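Local coordinates for Cobalt/magnesium transport protein CorA (Methanocaldococcus jannaschii, PDB 4EGW) that mediates the influx of magnesium ions, switching between open and closed states and becoming active when cytoplasmic magnesium is low, at residues A[53-58]-A[64-69]; A[114-119]-A[156-161]; A[135-140]-A[162-167]; A[181-186]-A[261-266]. All coordinates share one frame; numbering follows the deposited sequence.

Contact 1: A[53-58]-A[64-69]; sequences IDCYDP and YKLSKK. With PGO (S-1,2-propanediol), chain R.
Ile53 opens the contact from strand 51-56, sending its branch methyl CG2 to within 4.2 Å of CD1 of Leu66; the two side chains pass one another running in opposite senses. Asp54, the next residue, turns its side chain to the other face of the sheet, where OD1 bonds to Thr125 OG1 and OD2 to His127 NE2, beneath helix 132-143. Cys55 returns to the helix side: its CB lies 3.9 Å from CD2 of Leu66, and its SG is 3.9 Å from that same methyl. Leu66 therefore meets the strand with both branches, CD1 against Ile53 and CD2 against Cys55, because its CG stands anti to its own N (chi1 -174°) and both methyls face the strand. No hydrogen bond crosses between the segments, and all three touching residues are buried, so the evidence is of apolar packing alone. On the helix, Ser67 points elsewhere: its OG bonds to Ile72 O and is weakly bonded, at 3.3 Å, to O1 of a propanediol. The alternation of inward and outward side chains along 53-56, with one leucine of helix 60-70 bridging two of them, is characteristic of a helix packed on a sheet face, here in the alpha/beta part of the CorA cytoplasmic domain, where the helix follows its strand after a short loop.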
# COMPACT_ATOMS: atom_id res chain seq x y z
N ILE A 53 20.05 11.94 7.07
CA ILE A 53 20.07 13.16 6.27
C ILE A 53 19.47 12.88 4.91
O ILE A 53 19.94 12.03 4.16
CB ILE A 53 21.51 13.71 6.10
CG1 ILE A 53 22.17 13.89 7.45
CG2 ILE A 53 21.49 15.03 5.32
CD1 ILE A 53 23.51 14.56 7.36
N ASP A 54 18.39 13.59 4.59
CA ASP A 54 17.82 13.52 3.26
C ASP A 54 18.13 14.81 2.55
O ASP A 54 17.80 15.90 3.02
CB ASP A 54 16.31 13.30 3.31
CG ASP A 54 15.69 13.27 1.94
OD1 ASP A 54 15.90 12.27 1.22
OD2 ASP A 54 14.98 14.23 1.57
N CYS A 55 18.79 14.69 1.41
CA CYS A 55 19.16 15.86 0.65
C CYS A 55 18.42 15.89 -0.68
O CYS A 55 18.71 15.11 -1.59
CB CYS A 55 20.66 15.88 0.42
SG CYS A 55 21.17 17.31 -0.51
N TYR A 56 17.47 16.81 -0.79
CA TYR A 56 16.65 16.88 -1.98
C TYR A 56 17.12 18.01 -2.89
O TYR A 56 16.95 19.18 -2.57
CB TYR A 56 15.18 17.10 -1.59
CG TYR A 56 14.28 17.39 -2.78
CD1 TYR A 56 14.60 16.92 -4.04
CD2 TYR A 56 13.11 18.14 -2.63
CE1 TYR A 56 13.79 17.18 -5.13
CE2 TYR A 56 12.29 18.40 -3.71
CZ TYR A 56 12.64 17.92 -4.97
OH TYR A 56 11.85 18.17 -6.07
N ASP A 57 17.72 17.64 -4.02
CA ASP A 57 17.96 18.58 -5.12
C ASP A 57 18.77 19.81 -4.71
O ASP A 57 18.33 20.94 -4.91
CB ASP A 57 16.61 19.02 -5.69
CG ASP A 57 16.72 19.71 -7.03
OD1 ASP A 57 17.55 19.28 -7.87
OD2 ASP A 57 15.96 20.69 -7.25
N PRO A 58 19.97 19.59 -4.13
CA PRO A 58 20.79 20.65 -3.52
C PRO A 58 21.50 21.61 -4.47
O PRO A 58 22.04 21.16 -5.47
CB PRO A 58 21.85 19.84 -2.76
CG PRO A 58 22.01 18.61 -3.57
CD PRO A 58 20.63 18.28 -4.07
N TYR A 64 28.30 20.93 -1.37
CA TYR A 64 29.69 20.93 -0.95
C TYR A 64 29.82 20.94 0.57
O TYR A 64 30.64 20.23 1.15
CB TYR A 64 30.44 22.12 -1.53
CG TYR A 64 31.75 22.36 -0.82
CD1 TYR A 64 32.86 21.55 -1.06
CD2 TYR A 64 31.88 23.39 0.11
CE1 TYR A 64 34.06 21.77 -0.40
CE2 TYR A 64 33.08 23.62 0.77
CZ TYR A 64 34.16 22.80 0.52
OH TYR A 64 35.35 23.03 1.18
N LYS A 65 28.99 21.77 1.21
CA LYS A 65 28.91 21.83 2.66
C LYS A 65 28.64 20.42 3.21
O LYS A 65 29.22 20.01 4.22
CB LYS A 65 27.77 22.77 3.07
CG LYS A 65 27.83 23.28 4.50
CD LYS A 65 26.98 24.55 4.67
CE LYS A 65 27.19 25.19 6.04
NZ LYS A 65 26.74 26.61 6.11
N LEU A 66 27.78 19.70 2.51
CA LEU A 66 27.34 18.38 2.94
C LEU A 66 28.47 17.36 2.87
O LEU A 66 28.70 16.60 3.82
CB LEU A 66 26.18 17.93 2.08
CG LEU A 66 25.52 16.62 2.51
CD1 LEU A 66 25.05 16.77 3.94
CD2 LEU A 66 24.37 16.32 1.57
N SER A 67 29.15 17.32 1.73
CA SER A 67 30.30 16.45 1.58
C SER A 67 31.26 16.75 2.70
O SER A 67 31.73 15.85 3.39
CB SER A 67 30.99 16.68 0.24
OG SER A 67 32.37 16.38 0.34
N LYS A 68 31.54 18.04 2.89
CA LYS A 68 32.51 18.49 3.87
C LYS A 68 32.16 17.86 5.20
O LYS A 68 32.97 17.15 5.78
CB LYS A 68 32.45 20.01 4.01
CG LYS A 68 33.57 20.62 4.86
CD LYS A 68 34.92 20.56 4.14
CE LYS A 68 36.06 21.04 5.03
NZ LYS A 68 36.01 22.51 5.34
N LYS A 69 30.93 18.09 5.63
CA LYS A 69 30.47 17.61 6.93
C LYS A 69 30.50 16.09 7.04
O LYS A 69 30.92 15.54 8.06
CB LYS A 69 29.06 18.13 7.22
CG LYS A 69 28.95 18.91 8.52
CD LYS A 69 27.78 18.42 9.37
CE LYS A 69 27.59 19.25 10.62
NZ LYS A 69 26.32 18.91 11.29
C1 PGO R . 36.18 14.61 2.11
C2 PGO R . 36.69 13.78 0.98
C3 PGO R . 36.88 14.61 -0.24
O1 PGO R . 35.26 15.60 1.82
O2 PGO R . 35.81 12.75 0.72

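Contact 2: A[114-119]-A[156-161]; sequences LGIYIK and FLLYHI
Leu158 reaches Ile116 because its CG is anti to the backbone N (chi1 171°): its CB does not point straight at the strand, yet this torsion carries the branched end nearer to it. Ile116, with chi1 at -65°, has CG1 anti to its carbonyl carbon and brings CD1 up to the leucine. The motif is a helix laid on one face of a mixed beta sheet, the first turns of helix 156-186 covering strand 110-119. The Leu158 methyl CD1 is 4.0 Å from Ile116 CD1 and 4.1 Å from Ile116 CG2, so a single methyl touches both branches of the isoleucine as the two side chains cross obliquely. The other methyl turns to the next inward residue of the strand: Leu158 CD2 is 4.4 Å from Ile118 CD1, a looser approach. Between these two isoleucines, Tyr117 belongs to the opposite face, where its OH bonds to Asp76 O and Gly80 N of helix 74-80. The sheet is thus covered on both sides, and Leu158 itself also packs on Phe239 of helix 233-270, which joins the long helices to this helix-covered sheet. No polar atom takes part across the segments. One turn of the helix is further marked by an aromatic pair away from the strand: His160 CD2 lies 3.7 Å above one face of the Phe156 ring, offset toward its rim.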
# COMPACT_ATOMS: atom_id res chain seq x y z
N LEU A 114 17.48 7.55 -6.62
CA LEU A 114 18.06 8.21 -5.48
C LEU A 114 19.25 7.41 -5.01
O LEU A 114 19.24 6.18 -5.08
CB LEU A 114 17.05 8.38 -4.34
CG LEU A 114 16.18 7.22 -3.85
CD1 LEU A 114 16.69 5.88 -4.32
CD2 LEU A 114 16.10 7.25 -2.34
N GLY A 115 20.30 8.11 -4.61
CA GLY A 115 21.39 7.49 -3.91
C GLY A 115 21.12 7.42 -2.43
O GLY A 115 20.58 8.37 -1.83
N ILE A 116 21.54 6.33 -1.82
CA ILE A 116 21.47 6.20 -0.38
C ILE A 116 22.85 5.80 0.10
O ILE A 116 23.31 4.69 -0.16
CB ILE A 116 20.52 5.07 -0.03
CG1 ILE A 116 19.10 5.44 -0.46
CG2 ILE A 116 20.61 4.74 1.46
CD1 ILE A 116 18.10 4.34 -0.25
N TYR A 117 23.51 6.69 0.84
CA TYR A 117 24.85 6.39 1.32
C TYR A 117 24.78 6.02 2.79
O TYR A 117 24.06 6.65 3.56
CB TYR A 117 25.79 7.58 1.12
CG TYR A 117 25.93 8.07 -0.30
CD1 TYR A 117 24.83 8.52 -1.01
CD2 TYR A 117 27.17 8.11 -0.93
CE1 TYR A 117 24.95 8.99 -2.30
CE2 TYR A 117 27.30 8.58 -2.22
CZ TYR A 117 26.18 9.02 -2.91
OH TYR A 117 26.29 9.49 -4.21
N ILE A 118 25.53 5.01 3.19
CA ILE A 118 25.59 4.67 4.60
C ILE A 118 27.00 4.76 5.14
O ILE A 118 27.85 3.93 4.82
CB ILE A 118 25.07 3.27 4.85
CG1 ILE A 118 23.61 3.20 4.44
CG2 ILE A 118 25.27 2.89 6.30
CD1 ILE A 118 22.95 1.91 4.77
N LYS A 119 27.23 5.73 6.00
CA LYS A 119 28.55 5.92 6.58
C LYS A 119 28.45 5.79 8.09
O LYS A 119 27.83 6.63 8.76
CB LYS A 119 29.11 7.29 6.19
CG LYS A 119 30.62 7.39 6.28
CD LYS A 119 31.13 8.71 5.74
CE LYS A 119 32.47 9.02 6.35
NZ LYS A 119 32.83 10.43 6.10
N PHE A 156 17.65 -1.28 9.57
CA PHE A 156 16.21 -1.16 9.56
C PHE A 156 15.76 0.05 8.79
O PHE A 156 14.83 -0.02 7.99
CB PHE A 156 15.70 -1.10 11.00
CG PHE A 156 14.25 -1.42 11.13
CD1 PHE A 156 13.69 -2.46 10.40
CD2 PHE A 156 13.44 -0.69 11.99
CE1 PHE A 156 12.34 -2.77 10.51
CE2 PHE A 156 12.09 -1.00 12.12
CZ PHE A 156 11.54 -2.04 11.37
N LEU A 157 16.46 1.15 9.05
CA LEU A 157 16.10 2.45 8.50
C LEU A 157 16.12 2.33 6.99
O LEU A 157 15.23 2.84 6.29
CB LEU A 157 17.10 3.51 8.96
CG LEU A 157 16.89 4.95 8.49
CD1 LEU A 157 15.52 5.44 8.89
CD2 LEU A 157 17.95 5.87 9.06
N LEU A 158 17.13 1.64 6.50
CA LEU A 158 17.28 1.44 5.07
C LEU A 158 16.06 0.77 4.46
O LEU A 158 15.42 1.30 3.54
CB LEU A 158 18.47 0.55 4.84
CG LEU A 158 18.55 0.13 3.39
CD1 LEU A 158 18.51 1.37 2.47
CD2 LEU A 158 19.82 -0.69 3.22
N TYR A 159 15.74 -0.40 4.98
CA TYR A 159 14.60 -1.16 4.52
C TYR A 159 13.33 -0.33 4.46
O TYR A 159 12.55 -0.44 3.51
CB TYR A 159 14.39 -2.35 5.44
CG TYR A 159 12.97 -2.84 5.44
CD1 TYR A 159 12.04 -2.30 6.32
CD2 TYR A 159 12.56 -3.82 4.56
CE1 TYR A 159 10.73 -2.74 6.33
CE2 TYR A 159 11.25 -4.27 4.56
CZ TYR A 159 10.34 -3.72 5.45
OH TYR A 159 9.04 -4.16 5.46
N HIS A 160 13.10 0.48 5.48
CA HIS A 160 11.85 1.24 5.53
C HIS A 160 11.70 2.17 4.36
O HIS A 160 10.67 2.18 3.69
CB HIS A 160 11.72 1.98 6.84
CG HIS A 160 11.08 1.16 7.91
ND1 HIS A 160 10.27 0.09 7.62
CD2 HIS A 160 11.16 1.23 9.26
CE1 HIS A 160 9.85 -0.46 8.74
NE2 HIS A 160 10.38 0.21 9.76
N ILE A 161 12.73 2.97 4.13
CA ILE A 161 12.72 3.80 2.96
C ILE A 161 12.45 2.89 1.77
O ILE A 161 11.52 3.11 1.00
CB ILE A 161 14.06 4.51 2.80
CG1 ILE A 161 14.58 4.93 4.18
CG2 ILE A 161 13.91 5.70 1.89
CD1 ILE A 161 15.99 5.48 4.18

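Contact 3: A[135-140]-A[162-167]; sequences GRLHKL and LNEITR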
# COMPACT_ATOMS: atom_id res chain seq x y z
N GLY A 135 9.27 11.89 2.01
CA GLY A 135 8.34 12.78 2.67
C GLY A 135 7.61 11.98 3.73
O GLY A 135 7.59 12.37 4.89
N ARG A 136 7.05 10.84 3.32
CA ARG A 136 6.21 10.01 4.20
C ARG A 136 6.90 9.53 5.46
O ARG A 136 6.23 9.20 6.44
CB ARG A 136 5.61 8.83 3.44
CG ARG A 136 4.47 9.20 2.48
CD ARG A 136 3.68 7.96 2.02
NE ARG A 136 4.53 6.95 1.39
CZ ARG A 136 4.54 6.68 0.08
NH1 ARG A 136 3.74 7.32 -0.75
NH2 ARG A 136 5.36 5.74 -0.38
N LEU A 137 8.22 9.41 5.44
CA LEU A 137 8.98 9.22 6.68
C LEU A 137 9.24 10.52 7.42
O LEU A 137 9.12 10.58 8.63
CB LEU A 137 10.28 8.46 6.44
CG LEU A 137 10.07 7.03 5.94
CD1 LEU A 137 11.36 6.24 5.99
CD2 LEU A 137 8.98 6.36 6.77
N HIS A 138 9.60 11.57 6.69
CA HIS A 138 9.84 12.87 7.31
C HIS A 138 8.57 13.37 8.00
O HIS A 138 8.62 14.01 9.05
CB HIS A 138 10.32 13.90 6.28
CG HIS A 138 11.72 13.66 5.80
ND1 HIS A 138 12.51 12.64 6.28
CD2 HIS A 138 12.46 14.31 4.88
CE1 HIS A 138 13.68 12.67 5.67
NE2 HIS A 138 13.68 13.68 4.82
N LYS A 139 7.43 13.07 7.39
CA LYS A 139 6.15 13.45 7.94
C LYS A 139 5.80 12.51 9.09
O LYS A 139 5.37 12.96 10.15
CB LYS A 139 5.09 13.38 6.84
CG LYS A 139 3.80 14.11 7.15
CD LYS A 139 3.06 14.41 5.86
CE LYS A 139 3.95 15.18 4.89
NZ LYS A 139 3.37 15.26 3.51
N LEU A 140 5.99 11.22 8.87
CA LEU A 140 5.74 10.23 9.91
C LEU A 140 6.55 10.58 11.14
O LEU A 140 6.00 10.70 12.24
CB LEU A 140 6.11 8.83 9.43
CG LEU A 140 6.17 7.69 10.45
CD1 LEU A 140 6.04 6.34 9.76
CD2 LEU A 140 7.46 7.74 11.27
N LEU A 162 13.26 1.84 1.63
CA LEU A 162 13.09 0.92 0.51
C LEU A 162 11.65 0.42 0.48
O LEU A 162 11.01 0.34 -0.57
CB LEU A 162 14.05 -0.26 0.64
CG LEU A 162 15.41 -0.06 -0.04
CD1 LEU A 162 15.94 1.35 0.13
CD2 LEU A 162 16.43 -1.09 0.42
N ASN A 163 11.13 0.12 1.66
CA ASN A 163 9.76 -0.32 1.77
C ASN A 163 8.80 0.75 1.32
O ASN A 163 7.96 0.51 0.45
CB ASN A 163 9.43 -0.71 3.20
CG ASN A 163 8.28 -1.68 3.26
OD1 ASN A 163 8.13 -2.54 2.39
ND2 ASN A 163 7.46 -1.56 4.30
N GLU A 164 8.89 1.94 1.91
CA GLU A 164 8.00 3.01 1.53
C GLU A 164 8.07 3.24 0.04
O GLU A 164 7.05 3.46 -0.60
CB GLU A 164 8.31 4.31 2.27
CG GLU A 164 7.54 4.46 3.57
CD GLU A 164 6.07 4.13 3.42
OE1 GLU A 164 5.45 4.55 2.40
OE2 GLU A 164 5.52 3.44 4.31
N ILE A 165 9.26 3.16 -0.53
CA ILE A 165 9.37 3.32 -1.97
C ILE A 165 8.53 2.23 -2.58
O ILE A 165 7.55 2.50 -3.28
CB ILE A 165 10.80 3.15 -2.45
CG1 ILE A 165 11.68 4.27 -1.90
CG2 ILE A 165 10.85 3.13 -3.97
CD1 ILE A 165 13.11 4.17 -2.36
N THR A 166 8.87 0.98 -2.25
CA THR A 166 8.17 -0.16 -2.84
C THR A 166 6.66 0.02 -2.74
O THR A 166 5.91 -0.32 -3.66
CB THR A 166 8.62 -1.48 -2.20
OG1 THR A 166 10.05 -1.59 -2.30
CG2 THR A 166 7.98 -2.66 -2.92
N ARG A 167 6.22 0.56 -1.61
CA ARG A 167 4.82 0.87 -1.38
C ARG A 167 4.30 1.97 -2.29
O ARG A 167 3.12 2.00 -2.64
CB ARG A 167 4.60 1.25 0.07
CG ARG A 167 4.06 0.10 0.90
CD ARG A 167 3.87 0.52 2.35
NE ARG A 167 3.13 1.77 2.49
CZ ARG A 167 1.85 1.85 2.85
NH1 ARG A 167 1.17 0.74 3.13
NH2 ARG A 167 1.26 3.03 2.96
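The Arg136 guanidinium and the Glu164 carboxylate meet with their planes 70° apart, so no flat two-pronged pairing forms. Glu164 OE1 sits at the guanidinium edge, near its plane, while Arg136 NE comes from above the carboxylate plane, 39° out of it. This bond, NE to OE1, is 2.8 Å and carries the salt bridge; Arg136 NH2 adds a weak one to the same oxygen at 3.0 Å and another weak one, 2.8 Å, to the peptide oxygen Glu164 O. Bends in both chains, at chi3 of the arginine and chi2 of the glutamate, let the groups cross. Arg167 joins the network at the second carboxylate oxygen, its NE 3.4 Å from Glu164 OE2, while its NH2 bonds to Ser170 of the second subunit. Shared between two arginines, the carboxylate is probably stabilised in its charged form. Apolar contact adds to this, with Leu137 CD2 4.0 Å from Glu164 CG. A leucine in place of Arg136 would probably leave Glu164 OE1 without its cationic mate and Arg167 alone to hold the carboxylate, which could turn more easily. Arg136 NH2 also bonds to Ser168 OG, and Met174 of the second subunit packs against Arg136, so the network lies beside a subunit contact. The helix segments run at 121° to each other, axes 10.5 Å apart. Around them, Leu137 packs on Trp52 of strand 51-56, Ile165 on strand 96-104 and Thr166 on helix 233-270, so the salt bridge ties a sheet-covering helix to a long helix.

Contact 4: A[181-186]-A[261-266]; sequences EELEDK and TSMMDI. With BU1 (1,4-butanediol), chain G.
Leu183 and Met263 meet where segments 181-186 and 261-266, of helices 156-186 and 233-270, run in roughly the same direction, the nearest CA atoms, those of Glu184 and Met263, being 7.5 Å apart. The methionine CG is anti to its carbonyl carbon, and a bend at chi3 (-45°) turns the methyl CE against the leucine, 3.6 Å from Leu183 CB. The same methyl is 3.7 Å from Leu183 CD2, which puts it alongside the leucine rather than at the end of one branch; the two side chains lie aslant to one another. The sulfur faces a different neighbour: Met263 SD lies 4.1 Å from Glu184 CG, the aliphatic part of an acid that crosses the methionine at about a right angle. Beyond CG the Glu184 chain is extended, taking its carboxylate past the packing, with OE2 3.9 Å from C1 of a bound butanediol. Glu181 borders that diol too, its backbone N 3.5 Å from the diol O5. Leu183 also packs on Val195 of helix 193-225. No hydrogen bond links the segments. The contact is thus mainly apolar, with acids at its edge: Glu181 and Glu184 line the diol pocket with Glu177 and Tyr256, and a magnesium ion lies about 5 Å from the Glu184 side chain. This is the long-helix part of the CorA cytoplasmic domain, where helix 233-270 leads toward the first transmembrane helix of the full-length transporter.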
# COMPACT_ATOMS: atom_id res chain seq x y z
N GLU A 181 -9.48 -1.09 -15.85
CA GLU A 181 -10.90 -1.42 -15.81
C GLU A 181 -11.72 -0.29 -16.45
O GLU A 181 -12.63 -0.54 -17.25
CB GLU A 181 -11.37 -1.71 -14.37
CG GLU A 181 -11.11 -3.15 -13.88
CD GLU A 181 -12.14 -4.17 -14.40
OE1 GLU A 181 -13.32 -4.10 -14.00
OE2 GLU A 181 -11.75 -5.06 -15.20
N GLU A 182 -11.39 0.96 -16.10
CA GLU A 182 -12.08 2.13 -16.67
C GLU A 182 -11.81 2.25 -18.16
O GLU A 182 -12.61 2.83 -18.90
CB GLU A 182 -11.67 3.43 -15.95
CG GLU A 182 -12.36 3.68 -14.59
CD GLU A 182 -12.35 5.15 -14.17
OE1 GLU A 182 -12.35 6.03 -15.06
OE2 GLU A 182 -12.35 5.42 -12.95
N LEU A 183 -10.68 1.70 -18.60
CA LEU A 183 -10.31 1.76 -20.01
C LEU A 183 -11.08 0.75 -20.84
O LEU A 183 -11.41 1.01 -21.99
CB LEU A 183 -8.80 1.55 -20.17
CG LEU A 183 -8.19 2.34 -21.33
CD1 LEU A 183 -9.08 3.52 -21.72
CD2 LEU A 183 -6.78 2.80 -20.98
N GLU A 184 -11.39 -0.41 -20.25
CA GLU A 184 -12.14 -1.45 -20.95
C GLU A 184 -13.47 -0.95 -21.51
O GLU A 184 -13.89 -1.35 -22.61
CB GLU A 184 -12.34 -2.67 -20.05
CG GLU A 184 -11.09 -3.53 -19.94
CD GLU A 184 -11.26 -4.74 -19.04
OE1 GLU A 184 -12.34 -4.90 -18.44
OE2 GLU A 184 -10.30 -5.54 -18.95
N ASP A 185 -14.14 -0.06 -20.77
CA ASP A 185 -15.39 0.52 -21.24
C ASP A 185 -15.16 1.49 -22.39
O ASP A 185 -15.86 1.44 -23.40
CB ASP A 185 -16.12 1.22 -20.09
CG ASP A 185 -16.88 0.26 -19.21
OD1 ASP A 185 -16.57 -0.95 -19.26
OD2 ASP A 185 -17.77 0.72 -18.47
N LYS A 186 -14.15 2.34 -22.25
CA LYS A 186 -13.93 3.42 -23.21
C LYS A 186 -13.83 2.84 -24.62
O LYS A 186 -13.99 3.54 -25.63
CB LYS A 186 -12.66 4.21 -22.83
CG LYS A 186 -12.67 5.69 -23.26
CD LYS A 186 -11.49 6.46 -22.64
CE LYS A 186 -11.50 7.95 -23.01
NZ LYS A 186 -11.06 8.21 -24.41
N THR A 261 -1.29 -4.51 -23.97
CA THR A 261 -0.96 -4.99 -25.30
C THR A 261 -2.25 -5.39 -26.00
O THR A 261 -2.42 -5.17 -27.20
CB THR A 261 0.00 -6.22 -25.28
OG1 THR A 261 -0.72 -7.40 -24.91
CG2 THR A 261 1.15 -6.01 -24.31
N SER A 262 -3.17 -5.98 -25.24
CA SER A 262 -4.44 -6.43 -25.80
C SER A 262 -5.29 -5.25 -26.17
O SER A 262 -5.77 -5.13 -27.30
CB SER A 262 -5.20 -7.30 -24.80
OG SER A 262 -4.43 -8.42 -24.42
N MET A 263 -5.47 -4.35 -25.22
CA MET A 263 -6.34 -3.21 -25.42
C MET A 263 -5.85 -2.44 -26.62
O MET A 263 -6.65 -1.98 -27.44
CB MET A 263 -6.41 -2.34 -24.16
CG MET A 263 -6.76 -3.15 -22.89
SD MET A 263 -7.47 -2.28 -21.47
CE MET A 263 -6.41 -0.85 -21.39
N MET A 264 -4.53 -2.32 -26.75
CA MET A 264 -3.98 -1.61 -27.89
C MET A 264 -4.41 -2.32 -29.14
O MET A 264 -5.01 -1.71 -30.02
CB MET A 264 -2.45 -1.56 -27.88
CG MET A 264 -1.90 -0.56 -28.89
SD MET A 264 -2.33 1.15 -28.46
CE MET A 264 -2.28 1.91 -30.08
N ASP A 265 -4.10 -3.61 -29.20
CA ASP A 265 -4.46 -4.42 -30.36
C ASP A 265 -5.92 -4.10 -30.67
O ASP A 265 -6.30 -3.93 -31.83
CB ASP A 265 -4.31 -5.92 -30.05
CG ASP A 265 -2.86 -6.32 -29.73
OD1 ASP A 265 -1.92 -5.54 -30.01
OD2 ASP A 265 -2.67 -7.44 -29.20
N ILE A 266 -6.72 -3.98 -29.61
CA ILE A 266 -8.13 -3.67 -29.76
C ILE A 266 -8.34 -2.29 -30.35
O ILE A 266 -9.02 -2.15 -31.36
CB ILE A 266 -8.86 -3.73 -28.41
CG1 ILE A 266 -8.59 -5.08 -27.74
CG2 ILE A 266 -10.33 -3.51 -28.61
CD1 ILE A 266 -8.78 -6.27 -28.67
C1 BU1 G . -7.87 -5.65 -15.92
C2 BU1 G . -7.11 -6.35 -14.84
C3 BU1 G . -5.63 -6.39 -14.93
C4 BU1 G . -4.92 -6.96 -13.75
O5 BU1 G . -7.96 -4.28 -15.84
O6 BU1 G . -5.66 -7.10 -12.59

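Contacts 1, 2 and 3 cluster about the mixed sheet, whereas contact 4 lies far along the long helices, its centre 46, 39 and 32 Å from theirs. Contacts 1 and 2 reach the same sheet, centres 15 Å apart, without touching. Contacts 1 and 3, 20 Å apart, meet at Asp54 and His138. Contacts 2 and 3, 11 Å apart, also touch, as at Ile116 with Leu162, and their segments alternate along the chain; contact 1 closes before either opens. Helix 156-186 is common to contacts 2, 3 and 4, so one continuous element runs from the sheet and the salt-bridge network to the helix pair near magnesium, consistent with a physical link between sheet and membrane-directed helices.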